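Local coordinates for toll-like receptor 6, Variable lymphocyte receptor B (Mus musculus, PDB 3A79), which probably senses bacterial lipopeptides together with Toll-like receptor 2, here as a leucine-rich-repeat ectodomain fused to part of a hagfish variable lymphocyte receptor, at residues Leu148-Phe158 and His170-Tyr181; Ile344-Ser353 and Phe365-Leu376. One frame throughout, in Å; residues are numbered along the deposited sequence.

Contact 1. Residues Leu148-Phe158 and His170-Tyr181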
loop_
_atom_site.group_PDB
_atom_site.type_symbol
_atom_site.label_atom_id
_atom_site.label_comp_id
_atom_site.label_asym_id
_atom_site.label_seq_id
_atom_site.Cartn_x
_atom_site.Cartn_y
_atom_site.Cartn_z
ATOM N N LEU B 148 -36.440 27.891 24.783
ATOM C CA LEU B 148 -35.175 28.020 24.050
ATOM C C LEU B 148 -34.155 26.937 24.371
ATOM O O LEU B 148 -33.877 26.665 25.537
ATOM C CB LEU B 148 -34.541 29.391 24.284
ATOM C CG LEU B 148 -33.328 29.630 23.380
ATOM C CD1 LEU B 148 -33.786 29.680 21.943
ATOM C CD2 LEU B 148 -32.560 30.903 23.751
ATOM N N THR B 149 -33.577 26.345 23.330
ATOM C CA THR B 149 -32.611 25.266 23.514
ATOM C C THR B 149 -31.268 25.500 22.793
ATOM O O THR B 149 -30.195 25.097 23.273
ATOM C CB THR B 149 -33.223 23.907 23.128
ATOM O OG1 THR B 149 -32.788 22.922 24.063
ATOM C CG2 THR B 149 -32.830 23.487 21.710
ATOM N N PHE B 150 -31.327 26.166 21.649
ATOM C CA PHE B 150 -30.110 26.544 20.952
ATOM C C PHE B 150 -29.989 28.056 20.878
ATOM O O PHE B 150 -30.909 28.738 20.422
ATOM C CB PHE B 150 -30.104 25.962 19.548
ATOM C CG PHE B 150 -28.949 26.410 18.712
ATOM C CD1 PHE B 150 -27.931 25.528 18.391
ATOM C CD2 PHE B 150 -28.883 27.714 18.241
ATOM C CE1 PHE B 150 -26.870 25.933 17.623
ATOM C CE2 PHE B 150 -27.820 28.132 17.467
ATOM C CZ PHE B 150 -26.812 27.238 17.154
ATOM N N LEU B 151 -28.843 28.569 21.321
ATOM C CA LEU B 151 -28.565 29.997 21.274
ATOM C C LEU B 151 -27.220 30.263 20.609
ATOM O O LEU B 151 -26.205 29.707 21.008
ATOM C CB LEU B 151 -28.597 30.586 22.678
ATOM C CG LEU B 151 -28.368 32.092 22.744
ATOM C CD1 LEU B 151 -29.199 32.785 21.683
ATOM C CD2 LEU B 151 -28.701 32.615 24.124
ATOM N N GLY B 152 -27.227 31.106 19.581
ATOM C CA GLY B 152 -26.025 31.403 18.828
ATOM C C GLY B 152 -25.741 32.885 18.903
ATOM O O GLY B 152 -26.593 33.699 18.574
ATOM N N LEU B 153 -24.539 33.240 19.337
ATOM C CA LEU B 153 -24.207 34.632 19.589
ATOM C C LEU B 153 -22.828 35.011 19.064
ATOM O O LEU B 153 -21.966 34.151 18.852
ATOM C CB LEU B 153 -24.274 34.898 21.088
ATOM C CG LEU B 153 -25.644 34.587 21.678
ATOM C CD1 LEU B 153 -25.567 34.502 23.172
ATOM C CD2 LEU B 153 -26.628 35.652 21.251
ATOM N N SER B 154 -22.626 36.307 18.854
ATOM C CA SER B 154 -21.305 36.831 18.533
ATOM C C SER B 154 -21.159 38.246 19.051
ATOM O O SER B 154 -22.133 38.993 19.159
ATOM C CB SER B 154 -21.052 36.823 17.034
ATOM O OG SER B 154 -21.635 37.939 16.407
ATOM N N ALA B 155 -19.927 38.615 19.357
ATOM C CA ALA B 155 -19.667 39.918 19.924
ATOM C C ALA B 155 -18.180 40.221 19.885
ATOM O O ALA B 155 -17.372 39.351 19.572
ATOM C CB ALA B 155 -20.182 39.962 21.340
ATOM N N ALA B 156 -17.834 41.463 20.207
ATOM C CA ALA B 156 -16.450 41.917 20.233
ATOM C C ALA B 156 -16.005 42.319 21.655
ATOM O O ALA B 156 -14.812 42.516 21.924
ATOM C CB ALA B 156 -16.271 43.070 19.263
ATOM N N LYS B 157 -16.974 42.429 22.559
ATOM C CA LYS B 157 -16.709 42.792 23.942
ATOM C C LYS B 157 -17.485 41.871 24.863
ATOM O O LYS B 157 -18.631 41.538 24.577
ATOM C CB LYS B 157 -17.188 44.214 24.227
ATOM C CG LYS B 157 -16.479 45.341 23.514
ATOM C CD LYS B 157 -16.965 46.650 24.126
ATOM C CE LYS B 157 -16.880 47.833 23.175
ATOM N NZ LYS B 157 -17.495 49.040 23.808
ATOM N N PHE B 158 -16.892 41.503 25.993
ATOM C CA PHE B 158 -17.604 40.690 26.977
ATOM C C PHE B 158 -17.529 41.208 28.426
ATOM O O PHE B 158 -16.452 41.536 28.926
ATOM C CB PHE B 158 -17.143 39.233 26.871
ATOM C CG PHE B 158 -17.305 38.661 25.496
ATOM C CD1 PHE B 158 -16.250 38.664 24.598
ATOM C CD2 PHE B 158 -18.529 38.150 25.084
ATOM C CE1 PHE B 158 -16.409 38.147 23.315
ATOM C CE2 PHE B 158 -18.690 37.634 23.806
ATOM C CZ PHE B 158 -17.629 37.635 22.924
ATOM N N HIS B 170 -33.053 25.761 30.057
ATOM C CA HIS B 170 -32.398 24.467 29.922
ATOM C C HIS B 170 -31.776 24.318 28.525
ATOM O O HIS B 170 -32.226 23.538 27.675
ATOM C CB HIS B 170 -33.347 23.328 30.317
ATOM C CG HIS B 170 -33.700 23.331 31.776
ATOM N ND1 HIS B 170 -34.699 24.123 32.301
ATOM C CD2 HIS B 170 -33.167 22.657 32.825
ATOM C CE1 HIS B 170 -34.772 23.931 33.607
ATOM N NE2 HIS B 170 -33.855 23.045 33.950
ATOM N N LEU B 171 -30.726 25.105 28.321
ATOM C CA LEU B 171 -30.034 25.187 27.053
ATOM C C LEU B 171 -29.289 23.903 26.699
ATOM O O LEU B 171 -28.806 23.185 27.582
ATOM C CB LEU B 171 -29.052 26.354 27.086
ATOM C CG LEU B 171 -29.658 27.751 27.080
ATOM C CD1 LEU B 171 -28.568 28.750 27.376
ATOM C CD2 LEU B 171 -30.328 28.049 25.741
ATOM N N SER B 172 -29.188 23.640 25.393
ATOM C CA SER B 172 -28.443 22.500 24.871
ATOM C C SER B 172 -27.210 22.913 24.061
ATOM O O SER B 172 -26.163 22.257 24.135
ATOM C CB SER B 172 -29.349 21.601 24.038
ATOM O OG SER B 172 -29.936 20.607 24.850
ATOM N N CYS B 173 -27.325 23.989 23.286
ATOM C CA CYS B 173 -26.137 24.544 22.648
ATOM C C CYS B 173 -26.054 26.054 22.775
ATOM O O CYS B 173 -27.024 26.767 22.524
ATOM C CB CYS B 173 -26.012 24.127 21.175
ATOM S SG CYS B 173 -24.332 24.415 20.481
ATOM N N ILE B 174 -24.881 26.518 23.195
ATOM C CA ILE B 174 -24.498 27.916 23.101
ATOM C C ILE B 174 -23.357 28.004 22.101
ATOM O O ILE B 174 -22.239 27.557 22.358
ATOM C CB ILE B 174 -24.054 28.503 24.465
ATOM C CG1 ILE B 174 -25.236 28.527 25.434
ATOM C CG2 ILE B 174 -23.487 29.915 24.294
ATOM C CD1 ILE B 174 -25.103 29.547 26.520
ATOM N N LEU B 175 -23.659 28.543 20.933
ATOM C CA LEU B 175 -22.633 28.776 19.943
ATOM C C LEU B 175 -22.216 30.229 20.077
ATOM O O LEU B 175 -23.058 31.122 20.061
ATOM C CB LEU B 175 -23.155 28.481 18.533
ATOM C CG LEU B 175 -22.131 28.890 17.479
ATOM C CD1 LEU B 175 -20.914 27.992 17.546
ATOM C CD2 LEU B 175 -22.716 28.879 16.114
ATOM N N LEU B 176 -20.916 30.461 20.221
ATOM C CA LEU B 176 -20.397 31.804 20.456
ATOM C C LEU B 176 -19.121 32.049 19.665
ATOM O O LEU B 176 -18.181 31.254 19.722
ATOM C CB LEU B 176 -20.117 31.970 21.937
ATOM C CG LEU B 176 -19.557 33.274 22.474
ATOM C CD1 LEU B 176 -20.301 34.475 21.906
ATOM C CD2 LEU B 176 -19.676 33.214 23.991
ATOM N N ASP B 177 -19.079 33.143 18.918
ATOM C CA ASP B 177 -17.905 33.386 18.101
ATOM C C ASP B 177 -17.218 34.709 18.386
ATOM O O ASP B 177 -17.846 35.765 18.504
ATOM C CB ASP B 177 -18.231 33.297 16.626
ATOM C CG ASP B 177 -18.745 34.594 16.082
ATOM O OD1 ASP B 177 -19.965 34.792 16.144
ATOM O OD2 ASP B 177 -17.940 35.411 15.592
ATOM N N LEU B 178 -15.901 34.616 18.455
ATOM C CA LEU B 178 -15.032 35.701 18.834
ATOM C C LEU B 178 -14.223 36.078 17.607
ATOM O O LEU B 178 -13.033 36.380 17.696
ATOM C CB LEU B 178 -14.068 35.197 19.903
ATOM C CG LEU B 178 -14.452 34.681 21.298
ATOM C CD1 LEU B 178 -14.045 35.700 22.328
ATOM C CD2 LEU B 178 -15.916 34.276 21.446
ATOM N N VAL B 179 -14.846 36.011 16.441
ATOM C CA VAL B 179 -14.155 36.419 15.231
ATOM C C VAL B 179 -13.968 37.932 15.297
ATOM O O VAL B 179 -12.896 38.451 14.981
ATOM C CB VAL B 179 -14.933 36.029 13.964
ATOM C CG1 VAL B 179 -14.125 36.357 12.744
ATOM C CG2 VAL B 179 -15.243 34.558 13.978
ATOM N N SER B 180 -15.013 38.623 15.745
ATOM C CA SER B 180 -15.014 40.079 15.818
ATOM C C SER B 180 -14.111 40.634 16.928
ATOM O O SER B 180 -13.952 41.844 17.051
ATOM C CB SER B 180 -16.446 40.586 16.025
ATOM O OG SER B 180 -17.139 40.712 14.801
ATOM N N TYR B 181 -13.513 39.745 17.716
ATOM C CA TYR B 181 -12.849 40.120 18.968
ATOM C C TYR B 181 -11.359 40.446 18.862
ATOM O O TYR B 181 -10.574 39.665 18.340
ATOM C CB TYR B 181 -13.055 39.021 20.016
ATOM C CG TYR B 181 -12.101 39.079 21.186
ATOM C CD1 TYR B 181 -12.516 39.576 22.415
ATOM C CD2 TYR B 181 -10.788 38.631 21.067
ATOM C CE1 TYR B 181 -11.652 39.625 23.495
ATOM C CE2 TYR B 181 -9.911 38.684 22.142
ATOM C CZ TYR B 181 -10.350 39.182 23.354
ATOM O OH TYR B 181 -9.497 39.241 24.432
#
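The Phe150 ring lies alongside the next strand, meeting Cys173 CB (3.7 Å from CD1) and Leu175 CB (4.1 Å from CZ) obliquely. Cys173 SG makes an oblique sulfur-aromatic contact 5.0 Å from the centroid of the Phe150 ring, which also stacks with His125 of the preceding strand. Phe158 meets Tyr181 CD1 at its edge, whereas Leu176 CD1 and Leu178 CD1 approach obliquely, Leu178 CD1 coming to 3.5 Å from Phe158 CE1. Leu176 CG stands anti to the backbone N (chi1 180°), which carries CD1 back across to Leu153 CB and the Phe158 ring. Just before strand 150-154, Leu148 CG meets Leu171 CD2, the two side chains crossing obliquely.

Strands 150-154 and 173-178 run parallel with backbone hydrogen bonds at Thr149, Leu151 and Leu153. Thr149 O is gripped twice where the chain turns a corner, by Ser172 N at 2.8 Å and by Cys173 N. At the last bond, Asp177 gives its N to Leu153 O; its OD2 accepts from Val179 N in an Asx turn, and its OD1 takes Phe130 N.

This is the coil-to-coil pairing of a leucine-rich-repeat solenoid in the Toll-like receptor 6 part of the fusion. Leu148 and Leu151 on Leu171, and Leu153 on Leu176, share the apolar inward face, where Ile174 turns to strand 198-203. The doubly bonded Thr149 O and the Asp177 carboxylate thus pin the two ends of the pairing.

Contact 2. Residues Ile344-Ser353 and Phe365-Leu376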
loop_
_atom_site.group_PDB
_atom_site.type_symbol
_atom_site.label_atom_id
_atom_site.label_comp_id
_atom_site.label_asym_id
_atom_site.label_seq_id
_atom_site.Cartn_x
_atom_site.Cartn_y
_atom_site.Cartn_z
ATOM N N ILE B 344 3.496 6.386 9.981
ATOM C CA ILE B 344 3.975 5.156 9.356
ATOM C C ILE B 344 4.068 3.992 10.341
ATOM O O ILE B 344 4.418 2.867 9.960
ATOM C CB ILE B 344 5.365 5.364 8.751
ATOM C CG1 ILE B 344 6.335 5.829 9.830
ATOM C CG2 ILE B 344 5.324 6.384 7.642
ATOM C CD1 ILE B 344 7.750 6.024 9.323
ATOM N N HIS B 345 3.742 4.262 11.603
ATOM C CA HIS B 345 4.034 3.328 12.687
ATOM C C HIS B 345 3.434 3.748 14.026
ATOM O O HIS B 345 2.997 4.887 14.202
ATOM C CB HIS B 345 5.552 3.208 12.851
ATOM C CG HIS B 345 5.982 1.968 13.568
ATOM N ND1 HIS B 345 5.943 0.720 12.984
ATOM C CD2 HIS B 345 6.459 1.779 14.820
ATOM C CE1 HIS B 345 6.378 -0.181 13.844
ATOM N NE2 HIS B 345 6.692 0.435 14.968
ATOM N N MET B 346 3.412 2.811 14.968
ATOM C CA MET B 346 3.159 3.132 16.368
ATOM C C MET B 346 4.081 2.279 17.223
ATOM O O MET B 346 4.246 1.079 16.979
ATOM C CB MET B 346 1.690 2.921 16.754
ATOM C CG MET B 346 1.354 3.212 18.219
ATOM S SD MET B 346 1.806 4.870 18.782
ATOM C CE MET B 346 1.145 5.914 17.474
ATOM N N VAL B 347 4.701 2.920 18.205
ATOM C CA VAL B 347 5.656 2.271 19.091
ATOM C C VAL B 347 4.939 1.345 20.069
ATOM O O VAL B 347 3.795 1.589 20.430
ATOM C CB VAL B 347 6.477 3.336 19.849
ATOM C CG1 VAL B 347 7.069 2.774 21.104
ATOM C CG2 VAL B 347 7.564 3.883 18.953
ATOM N N CYS B 348 5.599 0.270 20.482
ATOM C CA CYS B 348 5.049 -0.582 21.537
ATOM C C CYS B 348 5.236 0.092 22.922
ATOM O O CYS B 348 6.314 0.609 23.244
ATOM C CB CYS B 348 5.657 -2.003 21.448
ATOM S SG CYS B 348 5.318 -3.192 22.789
ATOM N N PRO B 349 4.164 0.135 23.728
ATOM C CA PRO B 349 4.280 0.715 25.071
ATOM C C PRO B 349 5.497 0.149 25.828
ATOM O O PRO B 349 5.734 -1.063 25.771
ATOM C CB PRO B 349 2.980 0.273 25.748
ATOM C CG PRO B 349 2.012 -0.001 24.623
ATOM C CD PRO B 349 2.792 -0.305 23.400
ATOM N N PRO B 350 6.251 1.008 26.543
ATOM C CA PRO B 350 7.488 0.577 27.212
ATOM C C PRO B 350 7.192 -0.289 28.434
ATOM O O PRO B 350 7.987 -1.163 28.797
ATOM C CB PRO B 350 8.144 1.899 27.657
ATOM C CG PRO B 350 7.245 2.996 27.174
ATOM C CD PRO B 350 5.903 2.392 26.895
ATOM N N SER B 351 6.051 -0.014 29.065
ATOM C CA SER B 351 5.578 -0.746 30.233
ATOM C C SER B 351 4.161 -1.205 29.914
ATOM O O SER B 351 3.516 -0.626 29.038
ATOM C CB SER B 351 5.576 0.163 31.473
ATOM O OG SER B 351 6.880 0.609 31.823
ATOM N N PRO B 352 3.672 -2.254 30.604
ATOM C CA PRO B 352 2.304 -2.747 30.398
ATOM C C PRO B 352 1.295 -1.606 30.375
ATOM O O PRO B 352 1.153 -0.923 31.388
ATOM C CB PRO B 352 2.068 -3.617 31.628
ATOM C CG PRO B 352 3.409 -4.144 31.953
ATOM C CD PRO B 352 4.417 -3.091 31.558
ATOM N N SER B 353 0.615 -1.392 29.252
ATOM C CA SER B 353 -0.343 -0.296 29.177
ATOM C C SER B 353 -1.730 -0.770 29.565
ATOM O O SER B 353 -1.914 -1.910 29.986
ATOM C CB SER B 353 -0.374 0.343 27.790
ATOM O OG SER B 353 -1.121 -0.457 26.897
ATOM N N PHE B 365 0.499 2.601 8.262
ATOM C CA PHE B 365 1.103 1.574 9.124
ATOM C C PHE B 365 1.574 0.337 8.356
ATOM O O PHE B 365 1.089 0.041 7.271
ATOM C CB PHE B 365 0.118 1.122 10.205
ATOM C CG PHE B 365 -0.012 2.076 11.358
ATOM C CD1 PHE B 365 0.364 3.410 11.226
ATOM C CD2 PHE B 365 -0.548 1.644 12.573
ATOM C CE1 PHE B 365 0.233 4.280 12.287
ATOM C CE2 PHE B 365 -0.692 2.513 13.635
ATOM C CZ PHE B 365 -0.297 3.828 13.495
ATOM N N THR B 366 2.499 -0.407 8.943
ATOM C CA THR B 366 2.993 -1.615 8.302
ATOM C C THR B 366 2.801 -2.833 9.194
ATOM O O THR B 366 2.357 -2.715 10.334
ATOM C CB THR B 366 4.474 -1.475 7.902
ATOM O OG1 THR B 366 5.293 -1.325 9.077
ATOM C CG2 THR B 366 4.642 -0.271 6.984
ATOM N N ASP B 367 3.123 -4.003 8.659
ATOM C CA ASP B 367 2.970 -5.258 9.385
ATOM C C ASP B 367 3.967 -5.387 10.534
ATOM O O ASP B 367 3.872 -6.315 11.342
ATOM C CB ASP B 367 3.094 -6.452 8.428
ATOM C CG ASP B 367 4.293 -6.337 7.504
ATOM O OD1 ASP B 367 4.107 -6.451 6.272
ATOM O OD2 ASP B 367 5.416 -6.117 8.013
ATOM N N SER B 368 4.921 -4.463 10.608
ATOM C CA SER B 368 5.866 -4.460 11.722
ATOM C C SER B 368 5.273 -3.780 12.961
ATOM O O SER B 368 5.838 -3.855 14.050
ATOM C CB SER B 368 7.199 -3.820 11.329
ATOM O OG SER B 368 7.016 -2.485 10.918
ATOM N N VAL B 369 4.126 -3.134 12.796
ATOM C CA VAL B 369 3.456 -2.525 13.927
ATOM C C VAL B 369 3.256 -3.569 15.022
ATOM O O VAL B 369 2.789 -4.683 14.751
ATOM C CB VAL B 369 2.107 -1.882 13.534
ATOM C CG1 VAL B 369 1.003 -2.924 13.485
ATOM C CG2 VAL B 369 1.748 -0.763 14.514
ATOM N N PHE B 370 3.635 -3.194 16.247
ATOM C CA PHE B 370 3.505 -4.046 17.424
ATOM C C PHE B 370 4.137 -5.451 17.287
ATOM O O PHE B 370 3.660 -6.417 17.894
ATOM C CB PHE B 370 2.036 -4.168 17.848
ATOM C CG PHE B 370 1.362 -2.856 18.092
ATOM C CD1 PHE B 370 0.023 -2.689 17.788
ATOM C CD2 PHE B 370 2.060 -1.791 18.623
ATOM C CE1 PHE B 370 -0.613 -1.477 18.013
ATOM C CE2 PHE B 370 1.429 -0.573 18.855
ATOM C CZ PHE B 370 0.093 -0.417 18.546
ATOM N N GLN B 371 5.209 -5.573 16.511
ATOM C CA GLN B 371 5.860 -6.871 16.396
ATOM C C GLN B 371 6.377 -7.315 17.747
ATOM O O GLN B 371 7.102 -6.577 18.412
ATOM C CB GLN B 371 6.982 -6.870 15.352
ATOM C CG GLN B 371 6.526 -7.331 13.965
ATOM C CD GLN B 371 5.500 -8.466 14.020
ATOM O OE1 GLN B 371 5.813 -9.595 14.416
ATOM N NE2 GLN B 371 4.269 -8.164 13.615
ATOM N N GLY B 372 5.987 -8.523 18.149
ATOM C CA GLY B 372 6.392 -9.079 19.426
ATOM C C GLY B 372 6.174 -8.123 20.581
ATOM O O GLY B 372 7.010 -8.009 21.476
ATOM N N CYS B 373 5.044 -7.425 20.563
ATOM C CA CYS B 373 4.732 -6.480 21.622
ATOM C C CYS B 373 3.958 -7.182 22.725
ATOM O O CYS B 373 2.834 -7.649 22.517
ATOM C CB CYS B 373 3.951 -5.292 21.071
ATOM S SG CYS B 373 3.540 -4.050 22.305
ATOM N N SER B 374 4.580 -7.257 23.898
ATOM C CA SER B 374 4.058 -8.048 25.011
ATOM C C SER B 374 3.457 -7.150 26.077
ATOM O O SER B 374 3.417 -7.488 27.254
ATOM C CB SER B 374 5.179 -8.898 25.613
ATOM O OG SER B 374 6.389 -8.163 25.703
ATOM N N THR B 375 2.957 -6.007 25.648
ATOM C CA THR B 375 2.674 -4.931 26.565
ATOM C C THR B 375 1.299 -4.336 26.212
ATOM O O THR B 375 0.943 -3.222 26.600
ATOM C CB THR B 375 3.834 -3.922 26.477
ATOM O OG1 THR B 375 4.207 -3.481 27.783
ATOM C CG2 THR B 375 3.501 -2.753 25.575
ATOM N N LEU B 376 0.531 -5.119 25.460
ATOM C CA LEU B 376 -0.846 -4.788 25.127
ATOM C C LEU B 376 -1.749 -5.959 25.520
ATOM O O LEU B 376 -2.671 -6.335 24.793
ATOM C CB LEU B 376 -0.977 -4.472 23.633
ATOM C CG LEU B 376 -0.280 -3.204 23.118
ATOM C CD1 LEU B 376 -0.227 -3.202 21.605
ATOM C CD2 LEU B 376 -0.945 -1.922 23.633
#
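Segments 344-353 and 365-376 meet without regular strand pairing, the second folding through a type I turn (Thr366-Val369) that overlaps a type II turn (Ser368-Gln371), and the backbones join where Ser353 N gives a nearly straight 3.2 Å hydrogen bond (175°) to Thr375 O. The donor sits 29° out of that carbonyl plane; Ser353 OG adds only a weak bond to the same oxygen. The Thr375 side chain lies between Pro349 and Pro352, its OG1 3.1 Å from Pro352 N, which has no hydrogen to give.

Midway, Cys348 SG and Cys373 SG form a disulfide with chi3 80°. Both sulfurs lie anti to their backbone N, and Pro349 CD packs 4.0 Å from Cys373 SG. Phe365 turns one ring face to the 344-346 backbone, His345 C lying 3.6 Å above its plane toward the rim, while Met346 CB touches CZ. Phe370 is sandwiched between its own segment's Val369 CG2 and Leu376 CD1, each over the ring centre on opposite faces; Val347 O lies in plane at its edge, 3.6 Å from CE2, and Met346 CG runs alongside. His345 points the CE1 edge of its ring at Ser368 O, 3.7 Å away and near the ring plane. Beside it, Thr366 OG1 and Ser368 OG share a 2.8 Å hydrogen bond.

Thus a covalent cross-link and apolar packing hold two irregular loops of the Toll-like receptor 6 part together. His345 stacks on an aromatic side chain of the neighbouring chain, another protein, and Thr366 OG1 bonds weakly to it, so the cross-linked loops contribute to that interface.

Overall arrangement
Both contacts join successive turns of the leucine-rich-repeat solenoid in the Toll-like receptor 6 part of the chain. From the N terminus, contact 1 comes first: it pairs strand 150-154 with strand 171-178 and closes a short connection that holds neither helix nor strand. The solenoid then continues through strands 198-203 to 335-339 before contact 2 opens. That contact closes around strand 357-359, tying the loop before it to the loop after it. The two are in series, neither nested nor crossed. The centres of contact 1 and contact 2 lie about 44 Å apart, on opposite sides of the chain's centre. The nearest atoms of contact 1 and contact 2 are about 31 Å apart, and contact 2 alone reaches another protein chain.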